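Side-chain contacts in DUF1987 domain-containing protein (Pseudomonas aeruginosa, PDB 6K4F), which probably acts as a regulatory phosphoprotein of the SiaABC threonine phosphorylation pathway, which controls biofilm formation in response to carbon availability: residues G30-Y33 / E39-G42; Q43-V48 / M76-D81; L59-R64 / D81-A86. One frame throughout, in Å; residues are numbered along the deposited sequence.

Contact 1: G30-Y33 / E39-G42; sequences GDSY and ELFG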
ATOM      1  N   GLY A  30      -4.249  -0.411  10.232  1.00 28.21           N
ATOM      2  CA  GLY A  30      -3.940   0.289  11.467  1.00 30.81           C
ATOM      3  C   GLY A  30      -3.414   1.690  11.229  1.00 34.62           C
ATOM      4  O   GLY A  30      -3.536   2.264  10.142  1.00 35.94           O
ATOM      5  N   ASP A  31      -2.831   2.254  12.277  1.00 33.42           N
ATOM      6  CA  ASP A  31      -2.170   3.541  12.137  1.00 35.68           C
ATOM      7  C   ASP A  31      -0.712   3.376  11.803  1.00 34.24           C
ATOM      8  O   ASP A  31      -0.101   2.327  12.012  1.00 30.00           O
ATOM      9  CB  ASP A  31      -2.182   4.352  13.396  1.00 55.35           C
ATOM     10  CG  ASP A  31      -3.497   4.691  13.819  1.00 63.85           C
ATOM     11  OD1 ASP A  31      -3.732   4.239  14.920  1.00 63.63           O
ATOM     12  OD2 ASP A  31      -4.290   5.416  13.159  1.00 67.92           O
ATOM     13  N   SER A  32      -0.127   4.477  11.365  1.00 30.09           N
ATOM     14  CA  SER A  32       1.288   4.498  11.034  1.00 28.86           C
ATOM     15  C   SER A  32       1.783   5.873  11.477  1.00 34.05           C
ATOM     16  O   SER A  32       1.653   6.859  10.749  1.00 33.52           O
ATOM     17  CB  SER A  32       1.480   4.242   9.543  1.00 32.41           C
ATOM     18  OG  SER A  32       2.833   4.033   9.217  1.00 33.31           O
ATOM     19  N   TYR A  33       2.322   5.945  12.690  1.00 37.15           N
ATOM     20  CA  TYR A  33       3.113   7.101  13.110  1.00 37.02           C
ATOM     21  C   TYR A  33       4.423   6.635  13.734  1.00 39.33           C
ATOM     22  O   TYR A  33       4.724   6.945  14.890  1.00 46.55           O
ATOM     23  CB  TYR A  33       2.320   8.008  14.054  1.00 33.56           C
ATOM     24  CG  TYR A  33       1.544   7.347  15.168  1.00 35.53           C
ATOM     25  CD1 TYR A  33       0.292   6.797  14.939  1.00 39.35           C
ATOM     26  CD2 TYR A  33       2.046   7.321  16.463  1.00 38.98           C
ATOM     27  CE1 TYR A  33      -0.431   6.209  15.970  1.00 44.51           C
ATOM     28  CE2 TYR A  33       1.333   6.745  17.497  1.00 39.87           C
ATOM     29  CZ  TYR A  33       0.099   6.191  17.248  1.00 40.63           C
ATOM     30  OH  TYR A  33      -0.601   5.619  18.280  1.00 41.42           O
ATOM     31  N   GLU A  39      12.543   2.810   7.938  1.00 41.57           N
ATOM     32  CA  GLU A  39      12.896   1.533   8.558  1.00 37.97           C
ATOM     33  C   GLU A  39      11.743   0.545   8.441  1.00 36.94           C
ATOM     34  O   GLU A  39      11.958  -0.653   8.207  1.00 39.30           O
ATOM     35  CB  GLU A  39      13.273   1.726  10.027  1.00 47.38           C
ATOM     36  CG  GLU A  39      14.771   1.800  10.306  1.00 57.97           C
ATOM     37  CD  GLU A  39      15.569   0.721   9.584  1.00 63.93           C
ATOM     38  OE1 GLU A  39      16.203   1.038   8.552  1.00 66.29           O
ATOM     39  OE2 GLU A  39      15.567  -0.440  10.050  1.00 65.16           O
ATOM     40  N   LEU A  40      10.510   1.035   8.576  1.00 34.15           N
ATOM     41  CA  LEU A  40       9.343   0.163   8.499  1.00 32.79           C
ATOM     42  C   LEU A  40       8.949  -0.140   7.053  1.00 32.70           C
ATOM     43  O   LEU A  40       8.676  -1.294   6.714  1.00 28.27           O
ATOM     44  CB  LEU A  40       8.180   0.800   9.256  1.00 32.74           C
ATOM     45  CG  LEU A  40       6.893  -0.021   9.251  1.00 44.20           C
ATOM     46  CD1 LEU A  40       7.022  -1.145  10.263  1.00 45.78           C
ATOM     47  CD2 LEU A  40       5.693   0.873   9.550  1.00 50.14           C
ATOM     48  N   PHE A  41       8.923   0.872   6.173  1.00 25.37           N
ATOM     49  CA  PHE A  41       8.371   0.687   4.835  1.00 21.41           C
ATOM     50  C   PHE A  41       9.402   0.356   3.773  1.00 20.84           C
ATOM     51  O   PHE A  41       9.013   0.014   2.645  1.00 25.15           O
ATOM     52  CB  PHE A  41       7.619   1.959   4.390  1.00 22.79           C
ATOM     53  CG  PHE A  41       6.302   2.135   5.082  1.00 28.76           C
ATOM     54  CD1 PHE A  41       5.209   1.352   4.732  1.00 33.83           C
ATOM     55  CD2 PHE A  41       6.165   3.062   6.107  1.00 32.72           C
ATOM     56  CE1 PHE A  41       3.989   1.505   5.392  1.00 36.48           C
ATOM     57  CE2 PHE A  41       4.962   3.226   6.770  1.00 36.28           C
ATOM     58  CZ  PHE A  41       3.868   2.447   6.421  1.00 35.40           C
ATOM     59  N   GLY A  42      10.692   0.518   4.066  1.00 28.72           N
ATOM     60  CA  GLY A  42      11.694   0.222   3.060  1.00 30.40           C
ATOM     61  C   GLY A  42      11.577  -1.205   2.569  1.00 29.82           C
ATOM     62  O   GLY A  42      11.627  -1.466   1.365  1.00 29.24           O
TER
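Ser32 sends its hydroxyl to the rim of the Phe41 ring. Its OG lies 3.3 Å from Phe41 CE2 and 3.4 Å from Phe41 CZ, in the plane of the ring and at its edge, where the C-H groups carry a slight positive charge that suits an oxygen. This is a close polar-to-aromatic approach, and the stronger partner of the same OG is the hydroxyl of Ser72, to which it is hydrogen-bonded; a small side chain can serve both neighbours at this buried place. A chi1 of -170° sets OG opposite the backbone N, on the side where Phe41 lies. Leu40 adds a looser contact, with its CD2 4.3 Å from Ser32 OG. Further out, the chain turns a corner at Gly30 as it enters the short strand, and Asp31 OD2 accepts a hydrogen bond from Tyr67 N. Ser32 bonds through its backbone to Tyr67, near the end of strand 59-68, and to Asn69 just beyond it, while the Phe41 ring, near the start of helix 37-53, also packs on Ser72 and Ala75 of helix 70-88.

Contact 2: Q43-V48 / M76-D81; sequences QVIDWV and MMDILD
Ile45 and Ile79 meet at the closest point of the two backbones, their CA atoms 5.9 Å apart, and the contact between the helices is almost wholly apolar. The shortest approach is between the gamma methylenes, Ile45 CG1 and Ile79 CG1 at 3.7 Å. Both isoleucines have CG1 turned opposite their own carbonyl carbon, with chi1 near -67°, and an extended second torsion; in this shared shape the ends of the side chains come nearer the other helix than their first bonds suggest. The ethyl arm of Ile79 continues beyond this meeting to Val44, whose CG1 lies 3.8 Å from Ile79 CD1. Branched side chains suit these positions because they fill the interface close to the backbone without needing long arms. At its outer margin the Ile45 methyl CD1 rests 4.0 Å from Asp78 CB; Asp78 therefore lends only its aliphatic part here.

The hydrogen bonds lie within each helix or lead elsewhere, as from Trp47 NE1 to Ser4 O; none is made between the two segments. Backbone bonds such as Trp47 N to Gln43 O and Leu80 N to Met76 O hold the turns, and Asp46 pairs with Arg50 in a salt bridge on the side turned from the interface.

The segment axes run side by side in the same direction, 10.0 Å apart and only 6° from parallel. Beneath them lies the sheet: Val44 and Val48 touch Leu26, and Ile79 touches Met28 of the same strand 25-29. Leu80 touches Phe113 of helix 108-115.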
ATOM      1  N   GLN A  43      11.370  -2.137   3.497  1.00 29.14           N
ATOM      2  CA  GLN A  43      11.205  -3.542   3.136  1.00 27.83           C
ATOM      3  C   GLN A  43       9.911  -3.784   2.365  1.00 28.13           C
ATOM      4  O   GLN A  43       9.829  -4.755   1.599  1.00 27.23           O
ATOM      5  CB  GLN A  43      11.241  -4.399   4.398  1.00 24.61           C
ATOM      6  CG  GLN A  43      10.082  -4.110   5.338  1.00 25.77           C
ATOM      7  CD  GLN A  43      10.327  -4.524   6.770  1.00 25.64           C
ATOM      8  OE1 GLN A  43      10.963  -5.567   7.046  1.00 26.94           O
ATOM      9  NE2 GLN A  43       9.795  -3.727   7.711  1.00 23.29           N
ATOM     10  N   VAL A  44       8.890  -2.939   2.568  1.00 22.95           N
ATOM     11  CA  VAL A  44       7.640  -3.079   1.818  1.00 25.77           C
ATOM     12  C   VAL A  44       7.839  -2.635   0.380  1.00 29.96           C
ATOM     13  O   VAL A  44       7.406  -3.302  -0.569  1.00 28.14           O
ATOM     14  CB  VAL A  44       6.513  -2.279   2.494  1.00 26.86           C
ATOM     15  CG1 VAL A  44       5.170  -2.476   1.730  1.00 28.07           C
ATOM     16  CG2 VAL A  44       6.406  -2.657   3.963  1.00 28.54           C
ATOM     17  N   ILE A  45       8.481  -1.481   0.203  1.00 32.09           N
ATOM     18  CA  ILE A  45       8.850  -1.024  -1.128  1.00 31.83           C
ATOM     19  C   ILE A  45       9.654  -2.101  -1.837  1.00 27.81           C
ATOM     20  O   ILE A  45       9.395  -2.446  -2.998  1.00 29.72           O
ATOM     21  CB  ILE A  45       9.631   0.299  -1.025  1.00 32.90           C
ATOM     22  CG1 ILE A  45       8.710   1.400  -0.484  1.00 37.44           C
ATOM     23  CG2 ILE A  45      10.220   0.692  -2.373  1.00 41.00           C
ATOM     24  CD1 ILE A  45       9.429   2.702  -0.147  1.00 39.64           C
ATOM     25  N   ASP A  46      10.641  -2.658  -1.133  1.00 31.02           N
ATOM     26  CA  ASP A  46      11.476  -3.707  -1.703  1.00 35.29           C
ATOM     27  C   ASP A  46      10.640  -4.903  -2.137  1.00 31.78           C
ATOM     28  O   ASP A  46      10.823  -5.434  -3.235  1.00 36.00           O
ATOM     29  CB  ASP A  46      12.534  -4.121  -0.673  1.00 36.65           C
ATOM     30  CG  ASP A  46      13.662  -4.933  -1.277  1.00 59.69           C
ATOM     31  OD1 ASP A  46      13.489  -6.160  -1.458  1.00 59.65           O
ATOM     32  OD2 ASP A  46      14.730  -4.344  -1.554  1.00 70.24           O
ATOM     33  N   TRP A  47       9.715  -5.347  -1.278  1.00 28.21           N
ATOM     34  CA  TRP A  47       8.888  -6.501  -1.616  1.00 30.08           C
ATOM     35  C   TRP A  47       8.055  -6.227  -2.865  1.00 33.21           C
ATOM     36  O   TRP A  47       7.937  -7.084  -3.751  1.00 32.32           O
ATOM     37  CB  TRP A  47       7.997  -6.859  -0.422  1.00 31.05           C
ATOM     38  CG  TRP A  47       7.226  -8.147  -0.560  1.00 31.64           C
ATOM     39  CD1 TRP A  47       7.621  -9.383  -0.159  1.00 34.97           C
ATOM     40  CD2 TRP A  47       5.917  -8.306  -1.124  1.00 30.09           C
ATOM     41  NE1 TRP A  47       6.646 -10.312  -0.441  1.00 31.05           N
ATOM     42  CE2 TRP A  47       5.584  -9.674  -1.023  1.00 36.71           C
ATOM     43  CE3 TRP A  47       4.993  -7.425  -1.693  1.00 31.94           C
ATOM     44  CZ2 TRP A  47       4.370 -10.188  -1.495  1.00 35.93           C
ATOM     45  CZ3 TRP A  47       3.786  -7.931  -2.156  1.00 34.25           C
ATOM     46  CH2 TRP A  47       3.480  -9.297  -2.048  1.00 30.98           C
ATOM     47  N   VAL A  48       7.502  -5.026  -2.970  1.00 31.86           N
ATOM     48  CA  VAL A  48       6.711  -4.686  -4.150  1.00 32.79           C
ATOM     49  C   VAL A  48       7.593  -4.689  -5.389  1.00 36.57           C
ATOM     50  O   VAL A  48       7.223  -5.244  -6.433  1.00 38.28           O
ATOM     51  CB  VAL A  48       6.014  -3.331  -3.951  1.00 30.70           C
ATOM     52  CG1 VAL A  48       5.345  -2.870  -5.270  1.00 36.14           C
ATOM     53  CG2 VAL A  48       4.994  -3.431  -2.831  1.00 31.34           C
ATOM     54  N   MET A  76       3.956   5.783   1.539  1.00 28.91           N
ATOM     55  CA  MET A  76       2.867   5.259   0.706  1.00 31.81           C
ATOM     56  C   MET A  76       2.873   5.868  -0.694  1.00 29.06           C
ATOM     57  O   MET A  76       2.587   5.178  -1.678  1.00 29.03           O
ATOM     58  CB  MET A  76       1.527   5.489   1.393  1.00 37.88           C
ATOM     59  CG  MET A  76       1.469   4.798   2.735  1.00 53.82           C
ATOM     60  SD  MET A  76       1.196   3.017   2.540  1.00 46.24           S
ATOM     61  CE  MET A  76       0.034   3.001   1.154  1.00 43.69           C
ATOM     62  N   MET A  77       3.180   7.161  -0.815  1.00 31.36           N
ATOM     63  CA  MET A  77       3.291   7.750  -2.147  1.00 34.76           C
ATOM     64  C   MET A  77       4.369   7.048  -2.967  1.00 32.64           C
ATOM     65  O   MET A  77       4.206   6.845  -4.179  1.00 32.21           O
ATOM     66  CB  MET A  77       3.582   9.244  -2.033  1.00 39.52           C
ATOM     67  CG  MET A  77       3.694   9.953  -3.362  1.00 49.01           C
ATOM     68  SD  MET A  77       2.054  10.296  -4.023  1.00 52.25           S
ATOM     69  CE  MET A  77       1.514  11.456  -2.783  1.00 46.20           C
ATOM     70  N   ASP A  78       5.467   6.643  -2.311  1.00 29.65           N
ATOM     71  CA  ASP A  78       6.530   5.916  -2.995  1.00 28.74           C
ATOM     72  C   ASP A  78       6.032   4.571  -3.504  1.00 29.43           C
ATOM     73  O   ASP A  78       6.324   4.181  -4.639  1.00 38.12           O
ATOM     74  CB  ASP A  78       7.730   5.713  -2.059  1.00 30.09           C
ATOM     75  CG  ASP A  78       8.513   7.011  -1.787  1.00 40.15           C
ATOM     76  OD1 ASP A  78       8.336   8.000  -2.526  1.00 40.83           O
ATOM     77  OD2 ASP A  78       9.324   7.022  -0.835  1.00 42.14           O
ATOM     78  N   ILE A  79       5.276   3.850  -2.676  1.00 28.24           N
ATOM     79  CA  ILE A  79       4.665   2.597  -3.116  1.00 25.23           C
ATOM     80  C   ILE A  79       3.710   2.843  -4.280  1.00 31.15           C
ATOM     81  O   ILE A  79       3.755   2.154  -5.306  1.00 33.83           O
ATOM     82  CB  ILE A  79       3.955   1.919  -1.933  1.00 26.43           C
ATOM     83  CG1 ILE A  79       4.991   1.442  -0.896  1.00 30.98           C
ATOM     84  CG2 ILE A  79       3.087   0.768  -2.426  1.00 32.96           C
ATOM     85  CD1 ILE A  79       4.367   1.007   0.429  1.00 28.63           C
ATOM     86  N   LEU A  80       2.827   3.826  -4.137  1.00 27.64           N
ATOM     87  CA  LEU A  80       1.878   4.125  -5.209  1.00 31.98           C
ATOM     88  C   LEU A  80       2.597   4.524  -6.491  1.00 35.58           C
ATOM     89  O   LEU A  80       2.174   4.152  -7.591  1.00 34.79           O
ATOM     90  CB  LEU A  80       0.921   5.229  -4.761  1.00 34.84           C
ATOM     91  CG  LEU A  80      -0.004   4.844  -3.600  1.00 38.91           C
ATOM     92  CD1 LEU A  80      -0.968   5.980  -3.246  1.00 39.08           C
ATOM     93  CD2 LEU A  80      -0.764   3.564  -3.918  1.00 41.19           C
ATOM     94  N   ASP A  81       3.699   5.275  -6.372  1.00 36.09           N
ATOM     95  CA  ASP A  81       4.444   5.655  -7.566  1.00 45.54           C
ATOM     96  C   ASP A  81       5.085   4.442  -8.231  1.00 45.50           C
ATOM     97  O   ASP A  81       5.152   4.380  -9.468  1.00 42.35           O
ATOM     98  CB  ASP A  81       5.489   6.727  -7.228  1.00 54.39           C
ATOM     99  CG  ASP A  81       4.888   8.148  -7.143  1.00 67.37           C
ATOM    100  OD1 ASP A  81       3.905   8.442  -7.857  1.00 72.84           O
ATOM    101  OD2 ASP A  81       5.410   8.985  -6.370  1.00 71.66           O
TER

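Contact 3: L59-R64 / D81-A86; sequences LELDLR and DLLEEA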
ATOM      1  N   LEU A  59      -1.072  -7.364  -9.055  1.00 35.34           N
ATOM      2  CA  LEU A  59      -0.877  -6.994  -7.658  1.00 33.57           C
ATOM      3  C   LEU A  59      -2.065  -6.160  -7.193  1.00 35.76           C
ATOM      4  O   LEU A  59      -2.475  -5.211  -7.878  1.00 37.66           O
ATOM      5  CB  LEU A  59       0.431  -6.217  -7.470  1.00 32.71           C
ATOM      6  CG  LEU A  59       0.781  -5.816  -6.026  1.00 36.38           C
ATOM      7  CD1 LEU A  59       0.835  -7.033  -5.100  1.00 32.62           C
ATOM      8  CD2 LEU A  59       2.098  -5.036  -5.963  1.00 38.65           C
ATOM      9  N   GLU A  60      -2.635  -6.531  -6.052  1.00 30.29           N
ATOM     10  CA  GLU A  60      -3.773  -5.835  -5.463  1.00 35.55           C
ATOM     11  C   GLU A  60      -3.379  -5.303  -4.097  1.00 32.60           C
ATOM     12  O   GLU A  60      -2.796  -6.040  -3.295  1.00 30.56           O
ATOM     13  CB  GLU A  60      -4.972  -6.769  -5.298  1.00 43.55           C
ATOM     14  CG  GLU A  60      -5.786  -7.017  -6.537  1.00 64.24           C
ATOM     15  CD  GLU A  60      -7.261  -7.143  -6.213  1.00 77.50           C
ATOM     16  OE1 GLU A  60      -7.599  -7.911  -5.287  1.00 84.90           O
ATOM     17  OE2 GLU A  60      -8.079  -6.466  -6.867  1.00 81.72           O
ATOM     18  N   LEU A  61      -3.698  -4.038  -3.819  1.00 25.56           N
ATOM     19  CA  LEU A  61      -3.494  -3.471  -2.486  1.00 26.85           C
ATOM     20  C   LEU A  61      -4.835  -3.363  -1.772  1.00 32.77           C
ATOM     21  O   LEU A  61      -5.799  -2.829  -2.336  1.00 30.88           O
ATOM     22  CB  LEU A  61      -2.822  -2.090  -2.554  1.00 30.18           C
ATOM     23  CG  LEU A  61      -1.307  -2.107  -2.337  1.00 31.90           C
ATOM     24  CD1 LEU A  61      -0.661  -2.791  -3.511  1.00 34.65           C
ATOM     25  CD2 LEU A  61      -0.780  -0.689  -2.180  1.00 31.75           C
ATOM     26  N   ASP A  62      -4.895  -3.850  -0.530  1.00 28.65           N
ATOM     27  CA  ASP A  62      -6.094  -3.717   0.304  1.00 30.03           C
ATOM     28  C   ASP A  62      -5.720  -2.995   1.594  1.00 32.27           C
ATOM     29  O   ASP A  62      -5.080  -3.575   2.480  1.00 29.86           O
ATOM     30  CB  ASP A  62      -6.723  -5.069   0.604  1.00 36.68           C
ATOM     31  CG  ASP A  62      -8.145  -4.937   1.106  1.00 54.98           C
ATOM     32  OD1 ASP A  62      -9.064  -4.802   0.269  1.00 56.91           O
ATOM     33  OD2 ASP A  62      -8.342  -4.942   2.340  1.00 63.05           O
ATOM     34  N   LEU A  63      -6.135  -1.740   1.704  1.00 26.82           N
ATOM     35  CA  LEU A  63      -5.685  -0.858   2.767  1.00 25.70           C
ATOM     36  C   LEU A  63      -6.810  -0.553   3.750  1.00 28.76           C
ATOM     37  O   LEU A  63      -7.925  -0.191   3.352  1.00 32.21           O
ATOM     38  CB  LEU A  63      -5.120   0.431   2.184  1.00 24.82           C
ATOM     39  CG  LEU A  63      -3.972   0.261   1.184  1.00 25.86           C
ATOM     40  CD1 LEU A  63      -3.468   1.637   0.724  1.00 28.95           C
ATOM     41  CD2 LEU A  63      -2.830  -0.572   1.784  1.00 29.16           C
ATOM     42  N   ARG A  64      -6.508  -0.715   5.033  1.00 26.69           N
ATOM     43  CA  ARG A  64      -7.366  -0.318   6.140  1.00 28.72           C
ATOM     44  C   ARG A  64      -6.570   0.543   7.092  1.00 33.44           C
ATOM     45  O   ARG A  64      -6.482   0.283   8.297  1.00 31.57           O
ATOM     46  CB  ARG A  64      -7.948  -1.529   6.861  1.00 28.49           C
ATOM     47  CG  ARG A  64      -8.766  -2.421   5.943  1.00 35.29           C
ATOM     48  CD  ARG A  64      -9.300  -3.639   6.664  1.00 44.64           C
ATOM     49  NE  ARG A  64     -10.623  -3.994   6.160  1.00 61.92           N
ATOM     50  CZ  ARG A  64     -10.840  -4.860   5.178  1.00 71.82           C
ATOM     51  NH1 ARG A  64      -9.816  -5.470   4.590  1.00 73.01           N
ATOM     52  NH2 ARG A  64     -12.081  -5.115   4.787  1.00 73.00           N
ATOM     53  N   ASP A  81       3.699   5.275  -6.372  1.00 36.09           N
ATOM     54  CA  ASP A  81       4.444   5.655  -7.566  1.00 45.54           C
ATOM     55  C   ASP A  81       5.085   4.442  -8.231  1.00 45.50           C
ATOM     56  O   ASP A  81       5.152   4.380  -9.468  1.00 42.35           O
ATOM     57  CB  ASP A  81       5.489   6.727  -7.228  1.00 54.39           C
ATOM     58  CG  ASP A  81       4.888   8.148  -7.143  1.00 67.37           C
ATOM     59  OD1 ASP A  81       3.905   8.442  -7.857  1.00 72.84           O
ATOM     60  OD2 ASP A  81       5.410   8.985  -6.370  1.00 71.66           O
ATOM     61  N   LEU A  82       5.534   3.460  -7.439  1.00 46.91           N
ATOM     62  CA  LEU A  82       6.001   2.197  -8.010  1.00 42.33           C
ATOM     63  C   LEU A  82       4.879   1.490  -8.764  1.00 42.44           C
ATOM     64  O   LEU A  82       5.076   0.994  -9.880  1.00 41.95           O
ATOM     65  CB  LEU A  82       6.559   1.291  -6.911  1.00 46.42           C
ATOM     66  CG  LEU A  82       8.080   1.198  -6.771  1.00 55.43           C
ATOM     67  CD1 LEU A  82       8.660   0.396  -7.923  1.00 55.63           C
ATOM     68  CD2 LEU A  82       8.717   2.578  -6.707  1.00 60.44           C
ATOM     69  N   LEU A  83       3.695   1.410  -8.156  1.00 36.42           N
ATOM     70  CA  LEU A  83       2.570   0.766  -8.819  1.00 34.22           C
ATOM     71  C   LEU A  83       2.169   1.517 -10.082  1.00 36.45           C
ATOM     72  O   LEU A  83       1.791   0.903 -11.088  1.00 37.49           O
ATOM     73  CB  LEU A  83       1.388   0.670  -7.861  1.00 36.82           C
ATOM     74  CG  LEU A  83       1.625  -0.157  -6.589  1.00 38.54           C
ATOM     75  CD1 LEU A  83       0.422  -0.060  -5.671  1.00 38.97           C
ATOM     76  CD2 LEU A  83       1.872  -1.587  -6.971  1.00 40.57           C
ATOM     77  N   GLU A  84       2.225   2.849 -10.050  1.00 40.33           N
ATOM     78  CA  GLU A  84       1.788   3.620 -11.216  1.00 45.53           C
ATOM     79  C   GLU A  84       2.738   3.413 -12.391  1.00 48.52           C
ATOM     80  O   GLU A  84       2.299   3.186 -13.525  1.00 46.27           O
ATOM     81  CB  GLU A  84       1.677   5.102 -10.865  1.00 39.91           C
ATOM     82  CG  GLU A  84       1.468   6.011 -12.083  1.00 49.41           C
ATOM     83  CD  GLU A  84       0.052   5.934 -12.646  1.00 58.38           C
ATOM     84  OE1 GLU A  84      -0.771   5.172 -12.097  1.00 59.13           O
ATOM     85  OE2 GLU A  84      -0.241   6.647 -13.634  1.00 59.07           O
ATOM     86  N   GLU A  85       4.046   3.499 -12.133  1.00 48.92           N
ATOM     87  CA  GLU A  85       5.048   3.164 -13.141  1.00 56.12           C
ATOM     88  C   GLU A  85       4.799   1.783 -13.733  1.00 56.41           C
ATOM     89  O   GLU A  85       4.848   1.598 -14.954  1.00 58.38           O
ATOM     90  CB  GLU A  85       6.443   3.235 -12.516  1.00 68.42           C
ATOM     91  CG  GLU A  85       7.593   2.874 -13.450  1.00 85.55           C
ATOM     92  CD  GLU A  85       7.556   3.632 -14.765  1.00 99.12           C
ATOM     93  OE1 GLU A  85       7.221   4.835 -14.752  1.00103.80           O
ATOM     94  OE2 GLU A  85       7.876   3.027 -15.811  1.00104.28           O
ATOM     95  N   ALA A  86       4.531   0.794 -12.878  1.00 55.80           N
ATOM     96  CA  ALA A  86       4.276  -0.550 -13.381  1.00 54.79           C
ATOM     97  C   ALA A  86       2.988  -0.594 -14.191  1.00 54.19           C
ATOM     98  O   ALA A  86       2.919  -1.279 -15.218  1.00 58.23           O
ATOM     99  CB  ALA A  86       4.220  -1.548 -12.225  1.00 49.11           C
TER
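Leu83 divides its two methyl groups between Leu59 and Leu61 of the strand. Its CG stands opposite the carbonyl carbon (chi1 -61°) with an extended chi2 of 175°, a common leucine conformation on a helix, and the fork at its end points into the sheet. One tine, CD2, meets Leu59 CD2 at 3.6 Å; the other, CD1, meets Leu61 CD1 at 3.6 Å and Leu61 CD2 at 3.7 Å. Leu59 has CG swung away from its backbone N instead and lies nearly at right angles to Leu83. Leu61 comes at it end to end; its chi1 is -97°, off the staggered value, and both its methyls touch Leu83 CD1. Leucine suits Leu83's place because its fork can touch two neighbours at once, while Leu59 and Leu61 supply the reach and apolar bulk to meet it.

Alternation along the strand puts Glu60 and Asp62 on the other face. There Asp62 OD2 forms a salt bridge of 2.7 Å with Arg64 NH1, and Asp62 OD1 and Glu60 both pair with Arg96. Strand 59-68, helix 70-88 and the parallel strand 93-99 form a beta-alpha-beta unit, whose helix packs here on the apolar face of the first strand.

Contact 1 and contact 2 follow each other along helix 37-53, with centres about 11 Å apart; Phe41 CE1 lies 4.3 Å from Met76 SD, a loose packing contact between the two. Contacts 2 and 3 are closer, about 8 Å between centres, and share helix 70-88. Val48 ties them together, its CG1 lying 4.0 Å from Leu59 CD2 and 4.1 Å from Leu83 CD2, while Ile79 CG2 rests 4.1 Å from Leu61 CD2. Both therefore belong to one core between the helices and the sheet. Contacts 1 and 3, about 16 Å apart between centres, are joined through backbone, by a probable hydrogen bond from Gly30 N to Arg64 O.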